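Local coordinates for protein tyrocidine synthase 2 (Brevibacillus parabrevis, PDB 6TA8) that belongs to the nonribosomal peptide synthetases, modular multidomain enzymes, and is represented here by a two-lobed condensation domain, at residues E414-M426 against S435-I448. Numbering follows the deposited sequence.
Sequences ESERVFLLDISAM and SVGYSRLQYEEKTI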
ATOM      1  N   GLU A 414     -12.389 -12.463   9.903  1.00 54.18           N
ATOM      2  CA  GLU A 414     -11.587 -13.503  10.532  1.00 52.72           C
ATOM      3  C   GLU A 414     -10.108 -13.413  10.179  1.00 48.91           C
ATOM      4  O   GLU A 414      -9.314 -14.193  10.716  1.00 52.39           O
ATOM      5  CB  GLU A 414     -12.114 -14.887  10.136  1.00 55.70           C
ATOM      6  CG  GLU A 414     -13.630 -14.986  10.080  1.00 57.49           C
ATOM      7  CD  GLU A 414     -14.264 -15.019  11.456  1.00 54.41           C
ATOM      8  OE1 GLU A 414     -13.723 -15.712  12.344  1.00 52.51           O
ATOM      9  OE2 GLU A 414     -15.301 -14.352  11.650  1.00 62.38           O
ATOM     10  N   SER A 415      -9.723 -12.493   9.298  1.00 48.33           N
ATOM     11  CA  SER A 415      -8.331 -12.384   8.882  1.00 52.89           C
ATOM     12  C   SER A 415      -7.452 -11.945  10.048  1.00 50.17           C
ATOM     13  O   SER A 415      -7.838 -11.094  10.854  1.00 52.21           O
ATOM     14  CB  SER A 415      -8.197 -11.397   7.723  1.00 49.28           C
ATOM     15  OG  SER A 415      -6.861 -11.332   7.259  1.00 55.45           O
ATOM     16  N   GLU A 416      -6.260 -12.528  10.126  1.00 54.47           N
ATOM     17  CA  GLU A 416      -5.360 -12.279  11.243  1.00 53.34           C
ATOM     18  C   GLU A 416      -4.538 -11.017  11.011  1.00 48.67           C
ATOM     19  O   GLU A 416      -4.087 -10.747   9.895  1.00 48.90           O
ATOM     20  CB  GLU A 416      -4.429 -13.474  11.450  1.00 49.35           C
ATOM     21  CG  GLU A 416      -5.144 -14.776  11.788  1.00 54.47           C
ATOM     22  CD  GLU A 416      -5.665 -15.500  10.559  1.00 51.79           C
ATOM     23  OE1 GLU A 416      -5.469 -14.991   9.435  1.00 46.20           O
ATOM     24  OE2 GLU A 416      -6.270 -16.580  10.718  1.00 59.64           O
ATOM     25  N   ARG A 417      -4.348 -10.246  12.077  1.00 49.11           N
ATOM     26  CA  ARG A 417      -3.501  -9.064  12.016  1.00 50.40           C
ATOM     27  C   ARG A 417      -2.034  -9.471  12.043  1.00 49.49           C
ATOM     28  O   ARG A 417      -1.645 -10.393  12.765  1.00 52.16           O
ATOM     29  CB  ARG A 417      -3.805  -8.122  13.182  1.00 48.02           C
ATOM     30  CG  ARG A 417      -5.138  -7.401  13.074  1.00 51.46           C
ATOM     31  CD  ARG A 417      -5.394  -6.529  14.294  1.00 49.69           C
ATOM     32  NE  ARG A 417      -4.241  -5.695  14.620  1.00 43.73           N
ATOM     33  CZ  ARG A 417      -4.004  -4.502  14.085  1.00 47.22           C
ATOM     34  NH1 ARG A 417      -4.844  -3.996  13.192  1.00 45.15           N
ATOM     35  NH2 ARG A 417      -2.928  -3.814  14.442  1.00 46.08           N
ATOM     36  N   VAL A 418      -1.223  -8.779  11.250  1.00 46.05           N
ATOM     37  CA  VAL A 418       0.198  -9.079  11.149  1.00 49.11           C
ATOM     38  C   VAL A 418       1.035  -8.131  12.000  1.00 40.58           C
ATOM     39  O   VAL A 418       1.978  -8.560  12.664  1.00 46.14           O
ATOM     40  CB  VAL A 418       0.644  -9.041   9.671  1.00 53.29           C
ATOM     41  CG1 VAL A 418       2.148  -9.254   9.559  1.00 47.91           C
ATOM     42  CG2 VAL A 418      -0.110 -10.087   8.865  1.00 49.57           C
ATOM     43  N   PHE A 419       0.693  -6.848  12.004  1.00 43.90           N
ATOM     44  CA  PHE A 419       1.446  -5.833  12.724  1.00 40.35           C
ATOM     45  C   PHE A 419       0.649  -5.331  13.919  1.00 45.48           C
ATOM     46  O   PHE A 419      -0.582  -5.225  13.860  1.00 55.11           O
ATOM     47  CB  PHE A 419       1.807  -4.666  11.804  1.00 39.90           C
ATOM     48  CG  PHE A 419       2.753  -5.041  10.703  1.00 48.77           C
ATOM     49  CD1 PHE A 419       4.099  -5.227  10.966  1.00 43.76           C
ATOM     50  CD2 PHE A 419       2.296  -5.220   9.407  1.00 50.56           C
ATOM     51  CE1 PHE A 419       4.974  -5.578   9.958  1.00 47.10           C
ATOM     52  CE2 PHE A 419       3.167  -5.570   8.394  1.00 53.91           C
ATOM     53  CZ  PHE A 419       4.508  -5.750   8.669  1.00 56.17           C
ATOM     54  N   LEU A 420       1.362  -5.023  15.004  1.00 40.08           N
ATOM     55  CA  LEU A 420       0.711  -4.505  16.200  1.00 43.05           C
ATOM     56  C   LEU A 420       0.116  -3.123  15.963  1.00 44.89           C
ATOM     57  O   LEU A 420      -0.914  -2.782  16.555  1.00 49.73           O
ATOM     58  CB  LEU A 420       1.711  -4.469  17.356  1.00 51.93           C
ATOM     59  CG  LEU A 420       1.170  -4.172  18.752  1.00 53.41           C
ATOM     60  CD1 LEU A 420       1.593  -5.268  19.712  1.00 54.49           C
ATOM     61  CD2 LEU A 420       1.673  -2.821  19.226  1.00 52.65           C
ATOM     62  N   LEU A 421       0.744  -2.321  15.106  1.00 47.53           N
ATOM     63  CA  LEU A 421       0.257  -0.989  14.774  1.00 42.36           C
ATOM     64  C   LEU A 421       0.528  -0.713  13.304  1.00 47.93           C
ATOM     65  O   LEU A 421       1.664  -0.860  12.846  1.00 46.85           O
ATOM     66  CB  LEU A 421       0.929   0.085  15.639  1.00 42.64           C
ATOM     67  CG  LEU A 421       0.622   0.105  17.136  1.00 49.77           C
ATOM     68  CD1 LEU A 421       1.488   1.140  17.838  1.00 41.37           C
ATOM     69  CD2 LEU A 421      -0.855   0.377  17.386  1.00 46.08           C
ATOM     70  N   ASP A 422      -0.510  -0.319  12.573  1.00 46.85           N
ATOM     71  CA  ASP A 422      -0.384   0.089  11.179  1.00 47.70           C
ATOM     72  C   ASP A 422      -0.574   1.597  11.098  1.00 45.08           C
ATOM     73  O   ASP A 422      -1.659   2.106  11.395  1.00 49.97           O
ATOM     74  CB  ASP A 422      -1.401  -0.628  10.293  1.00 51.38           C
ATOM     75  CG  ASP A 422      -1.404  -0.101   8.869  1.00 68.09           C
ATOM     76  OD1 ASP A 422      -2.393  -0.339   8.145  1.00 73.01           O
ATOM     77  OD2 ASP A 422      -0.414   0.555   8.473  1.00 73.56           O
ATOM     78  N   ILE A 423       0.476   2.302  10.695  1.00 44.81           N
ATOM     79  CA  ILE A 423       0.472   3.757  10.618  1.00 44.31           C
ATOM     80  C   ILE A 423       0.584   4.145   9.150  1.00 47.03           C
ATOM     81  O   ILE A 423       1.610   3.892   8.506  1.00 50.74           O
ATOM     82  CB  ILE A 423       1.604   4.376  11.448  1.00 36.05           C
ATOM     83  CG1 ILE A 423       1.473   3.954  12.913  1.00 38.62           C
ATOM     84  CG2 ILE A 423       1.592   5.891  11.320  1.00 36.09           C
ATOM     85  CD1 ILE A 423       2.563   4.498  13.805  1.00 47.44           C
ATOM     86  N   SER A 424      -0.469   4.758   8.619  1.00 41.25           N
ATOM     87  CA  SER A 424      -0.504   5.222   7.243  1.00 38.67           C
ATOM     88  C   SER A 424      -0.419   6.742   7.203  1.00 40.15           C
ATOM     89  O   SER A 424      -0.689   7.430   8.191  1.00 39.27           O
ATOM     90  CB  SER A 424      -1.778   4.747   6.534  1.00 49.73           C
ATOM     91  OG  SER A 424      -1.792   3.335   6.406  1.00 55.27           O
ATOM     92  N   ALA A 425      -0.032   7.261   6.040  1.00 43.22           N
ATOM     93  CA  ALA A 425       0.139   8.698   5.861  1.00 46.30           C
ATOM     94  C   ALA A 425      -0.233   9.057   4.433  1.00 47.11           C
ATOM     95  O   ALA A 425       0.352   8.523   3.486  1.00 58.86           O
ATOM     96  CB  ALA A 425       1.576   9.124   6.169  1.00 48.02           C
ATOM     97  N   MET A 426      -1.200   9.958   4.280  1.00 52.73           N
ATOM     98  CA  MET A 426      -1.635  10.401   2.966  1.00 49.60           C
ATOM     99  C   MET A 426      -2.053  11.859   3.051  1.00 58.14           C
ATOM    100  O   MET A 426      -2.439  12.349   4.116  1.00 58.97           O
ATOM    101  CB  MET A 426      -2.792   9.545   2.433  1.00 62.66           C
ATOM    102  CG  MET A 426      -4.087   9.694   3.216  1.00 61.07           C
ATOM    103  SD  MET A 426      -5.429   8.690   2.549  1.00 87.97           S
ATOM    104  CE  MET A 426      -5.522   9.314   0.872  1.00 70.06           C
ATOM    105  N   SER A 435      -3.272   8.000  10.025  1.00 45.51           N
ATOM    106  CA  SER A 435      -4.207   7.023  10.568  1.00 45.66           C
ATOM    107  C   SER A 435      -3.423   5.889  11.210  1.00 47.60           C
ATOM    108  O   SER A 435      -2.469   5.378  10.617  1.00 49.73           O
ATOM    109  CB  SER A 435      -5.135   6.479   9.478  1.00 44.25           C
ATOM    110  OG  SER A 435      -5.825   7.533   8.828  1.00 53.00           O
ATOM    111  N   VAL A 436      -3.826   5.503  12.418  1.00 45.57           N
ATOM    112  CA  VAL A 436      -3.171   4.440  13.172  1.00 42.55           C
ATOM    113  C   VAL A 436      -4.175   3.314  13.373  1.00 45.70           C
ATOM    114  O   VAL A 436      -5.232   3.520  13.983  1.00 40.88           O
ATOM    115  CB  VAL A 436      -2.636   4.942  14.522  1.00 42.52           C
ATOM    116  CG1 VAL A 436      -1.862   3.839  15.230  1.00 37.07           C
ATOM    117  CG2 VAL A 436      -1.764   6.173  14.324  1.00 48.95           C
ATOM    118  N   GLY A 437      -3.845   2.129  12.865  1.00 46.12           N
ATOM    119  CA  GLY A 437      -4.696   0.962  13.007  1.00 42.39           C
ATOM    120  C   GLY A 437      -4.226   0.090  14.158  1.00 44.28           C
ATOM    121  O   GLY A 437      -3.039  -0.227  14.268  1.00 45.44           O
ATOM    122  N   TYR A 438      -5.173  -0.295  15.010  1.00 45.44           N
ATOM    123  CA  TYR A 438      -4.882  -1.100  16.186  1.00 41.06           C
ATOM    124  C   TYR A 438      -6.035  -2.062  16.435  1.00 45.18           C
ATOM    125  O   TYR A 438      -7.104  -1.957  15.829  1.00 47.47           O
ATOM    126  CB  TYR A 438      -4.641  -0.220  17.421  1.00 43.70           C
ATOM    127  CG  TYR A 438      -5.874   0.521  17.890  1.00 41.05           C
ATOM    128  CD1 TYR A 438      -6.261   1.713  17.292  1.00 39.18           C
ATOM    129  CD2 TYR A 438      -6.655   0.027  18.929  1.00 50.36           C
ATOM    130  CE1 TYR A 438      -7.387   2.392  17.714  1.00 45.70           C
ATOM    131  CE2 TYR A 438      -7.785   0.698  19.357  1.00 48.70           C
ATOM    132  CZ  TYR A 438      -8.145   1.881  18.748  1.00 48.28           C
ATOM    133  OH  TYR A 438      -9.268   2.553  19.171  1.00 46.95           O
ATOM    134  N   SER A 439      -5.808  -3.006  17.343  1.00 46.83           N
ATOM    135  CA  SER A 439      -6.838  -3.939  17.783  1.00 47.10           C
ATOM    136  C   SER A 439      -7.341  -3.515  19.156  1.00 46.45           C
ATOM    137  O   SER A 439      -6.542  -3.208  20.047  1.00 43.46           O
ATOM    138  CB  SER A 439      -6.300  -5.370  17.836  1.00 51.80           C
ATOM    139  OG  SER A 439      -7.275  -6.259  18.357  1.00 47.47           O
ATOM    140  N   ARG A 440      -8.666  -3.501  19.323  1.00 43.35           N
ATOM    141  CA  ARG A 440      -9.244  -3.045  20.581  1.00 39.91           C
ATOM    142  C   ARG A 440      -9.008  -4.030  21.718  1.00 46.01           C
ATOM    143  O   ARG A 440      -9.172  -3.660  22.886  1.00 50.64           O
ATOM    144  CB  ARG A 440     -10.743  -2.785  20.412  1.00 44.49           C
ATOM    145  CG  ARG A 440     -11.549  -4.002  20.000  1.00 42.32           C
ATOM    146  CD  ARG A 440     -13.025  -3.659  19.879  1.00 45.03           C
ATOM    147  NE  ARG A 440     -13.523  -2.993  21.079  1.00 45.07           N
ATOM    148  CZ  ARG A 440     -14.054  -3.628  22.120  1.00 44.20           C
ATOM    149  NH1 ARG A 440     -14.162  -4.950  22.108  1.00 40.19           N
ATOM    150  NH2 ARG A 440     -14.478  -2.942  23.172  1.00 34.61           N
ATOM    151  N   LEU A 441      -8.629  -5.269  21.408  1.00 43.16           N
ATOM    152  CA  LEU A 441      -8.306  -6.246  22.440  1.00 37.18           C
ATOM    153  C   LEU A 441      -6.892  -6.084  22.981  1.00 45.34           C
ATOM    154  O   LEU A 441      -6.517  -6.802  23.915  1.00 48.01           O
ATOM    155  CB  LEU A 441      -8.496  -7.667  21.904  1.00 38.29           C
ATOM    156  CG  LEU A 441      -9.700  -7.937  20.998  1.00 47.94           C
ATOM    157  CD1 LEU A 441      -9.787  -9.421  20.687  1.00 51.08           C
ATOM    158  CD2 LEU A 441     -10.997  -7.444  21.625  1.00 47.49           C
ATOM    159  N   GLN A 442      -6.107  -5.168  22.423  1.00 51.06           N
ATOM    160  CA  GLN A 442      -4.762  -4.886  22.903  1.00 48.04           C
ATOM    161  C   GLN A 442      -4.583  -3.467  23.412  1.00 47.56           C
ATOM    162  O   GLN A 442      -3.752  -3.247  24.297  1.00 52.41           O
ATOM    163  CB  GLN A 442      -3.732  -5.142  21.794  1.00 42.53           C
ATOM    164  CG  GLN A 442      -3.469  -6.608  21.518  1.00 44.27           C
ATOM    165  CD  GLN A 442      -2.622  -6.825  20.282  1.00 46.36           C
ATOM    166  OE1 GLN A 442      -2.763  -6.115  19.286  1.00 50.46           O
ATOM    167  NE2 GLN A 442      -1.735  -7.811  20.339  1.00 43.36           N
ATOM    168  N   TYR A 443      -5.335  -2.504  22.885  1.00 47.95           N
ATOM    169  CA  TYR A 443      -5.213  -1.110  23.279  1.00 46.79           C
ATOM    170  C   TYR A 443      -6.587  -0.500  23.471  1.00 48.96           C
ATOM    171  O   TYR A 443      -7.522  -0.805  22.727  1.00 48.94           O
ATOM    172  CB  TYR A 443      -4.467  -0.286  22.233  1.00 49.89           C
ATOM    173  CG  TYR A 443      -3.005  -0.581  22.182  1.00 50.87           C
ATOM    174  CD1 TYR A 443      -2.146  -0.090  23.154  1.00 54.89           C
ATOM    175  CD2 TYR A 443      -2.479  -1.356  21.165  1.00 52.24           C
ATOM    176  CE1 TYR A 443      -0.802  -0.364  23.108  1.00 50.40           C
ATOM    177  CE2 TYR A 443      -1.143  -1.634  21.110  1.00 51.29           C
ATOM    178  CZ  TYR A 443      -0.309  -1.138  22.082  1.00 52.50           C
ATOM    179  OH  TYR A 443       1.021  -1.430  22.015  1.00 51.18           O
ATOM    180  N   GLU A 444      -6.695   0.372  24.464  1.00 52.14           N
ATOM    181  CA  GLU A 444      -7.843   1.249  24.583  1.00 54.37           C
ATOM    182  C   GLU A 444      -7.594   2.503  23.756  1.00 50.26           C
ATOM    183  O   GLU A 444      -6.451   2.940  23.593  1.00 50.54           O
ATOM    184  CB  GLU A 444      -8.105   1.609  26.046  1.00 51.31           C
ATOM    185  CG  GLU A 444      -8.521   0.418  26.897  1.00 58.80           C
ATOM    186  CD  GLU A 444      -8.631   0.754  28.372  1.00 72.03           C
ATOM    187  OE1 GLU A 444      -7.761   1.490  28.882  1.00 77.19           O
ATOM    188  OE2 GLU A 444      -9.586   0.278  29.022  1.00 59.71           O
ATOM    189  N   GLU A 445      -8.677   3.073  23.223  1.00 49.70           N
ATOM    190  CA  GLU A 445      -8.557   4.225  22.334  1.00 51.94           C
ATOM    191  C   GLU A 445      -7.828   5.392  22.987  1.00 52.87           C
ATOM    192  O   GLU A 445      -7.294   6.252  22.278  1.00 50.03           O
ATOM    193  CB  GLU A 445      -9.941   4.676  21.866  1.00 50.17           C
ATOM    194  CG  GLU A 445      -9.923   5.464  20.566  1.00 52.21           C
ATOM    195  CD  GLU A 445     -11.199   6.246  20.338  1.00 64.27           C
ATOM    196  OE1 GLU A 445     -11.391   7.283  21.009  1.00 75.92           O
ATOM    197  OE2 GLU A 445     -12.010   5.827  19.485  1.00 72.24           O
ATOM    198  N   LYS A 446      -7.788   5.435  24.319  1.00 54.23           N
ATOM    199  CA  LYS A 446      -7.091   6.506  25.019  1.00 51.11           C
ATOM    200  C   LYS A 446      -5.579   6.324  24.945  1.00 51.14           C
ATOM    201  O   LYS A 446      -4.838   7.307  24.833  1.00 49.53           O
ATOM    202  CB  LYS A 446      -7.552   6.569  26.478  1.00 49.38           C
ATOM    203  CG  LYS A 446      -8.855   7.338  26.715  1.00 59.17           C
ATOM    204  CD  LYS A 446     -10.054   6.680  26.039  1.00 62.32           C
ATOM    205  CE  LYS A 446     -10.225   5.233  26.479  1.00 57.21           C
ATOM    206  NZ  LYS A 446     -10.954   4.425  25.461  1.00 58.54           N
ATOM    207  N   THR A 447      -5.109   5.077  25.007  1.00 47.42           N
ATOM    208  CA  THR A 447      -3.680   4.813  24.861  1.00 49.08           C
ATOM    209  C   THR A 447      -3.207   5.125  23.446  1.00 52.50           C
ATOM    210  O   THR A 447      -2.095   5.630  23.252  1.00 54.51           O
ATOM    211  CB  THR A 447      -3.375   3.358  25.218  1.00 55.03           C
ATOM    212  OG1 THR A 447      -3.890   3.068  26.523  1.00 55.94           O
ATOM    213  CG2 THR A 447      -1.874   3.101  25.202  1.00 49.55           C
ATOM    214  N   ILE A 448      -4.039   4.832  22.445  1.00 52.09           N
ATOM    215  CA  ILE A 448      -3.674   5.141  21.067  1.00 49.51           C
ATOM    216  C   ILE A 448      -3.746   6.643  20.820  1.00 48.17           C
ATOM    217  O   ILE A 448      -2.915   7.208  20.100  1.00 58.18           O
ATOM    218  CB  ILE A 448      -4.573   4.359  20.093  1.00 48.20           C
ATOM    219  CG1 ILE A 448      -4.416   2.855  20.322  1.00 48.23           C
ATOM    220  CG2 ILE A 448      -4.240   4.714  18.651  1.00 45.92           C
ATOM    221  CD1 ILE A 448      -2.992   2.365  20.178  1.00 45.83           C
TER
HETATM  222  O   HOH W   1      -3.446  -3.837  18.079  1.00 43.95           O
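Leu-421 CD2 lies 3.8 Å from Tyr-438 CB and also meets Val-436 CG1, Tyr-443 CE2 and Ile-448 CD1, joining the antiparallel hairpin of strands 421-428 and 431-439 to the start of helix 445-466. On the same face Ile-423 and Val-436 run alongside each other, CG1 to CG1 at 4.1 Å, a non-hydrogen-bonded pair. Ile-448 CG1 covers one face of the Tyr-438 ring. Leu-420, whose CG is turned opposite its backbone N (chi1 -170°), brings CD2 to the edge of the Tyr-443 ring, 3.6 Å from CE2; the phenol OH is held by Pro-237 O.

Two hydrogen-bonded pairs flank Ile-423/Val-436. Asp-422 and Gly-437 exchange two bonds, the shorter from Gly-437 N to Asp-422 O at 2.6 Å; Ser-424 and Ser-435 likewise exchange two, Ser-424 N to Ser-435 O being 2.9 Å. Where the strands diverge, one water accepts from Ser-439 N (2.6 Å) and donates to Leu-420 O and Gln-442 OE1. The Arg-417 guanidinium lays one face over the Tyr-438–Ser-439 peptide, with NH1 bonded to Thr-250 OG1 and NH2 weakly to Leu-420 O. Backbone bonds thus fix the strand register, while beyond them the water and the packed Arg-417 face join the chains.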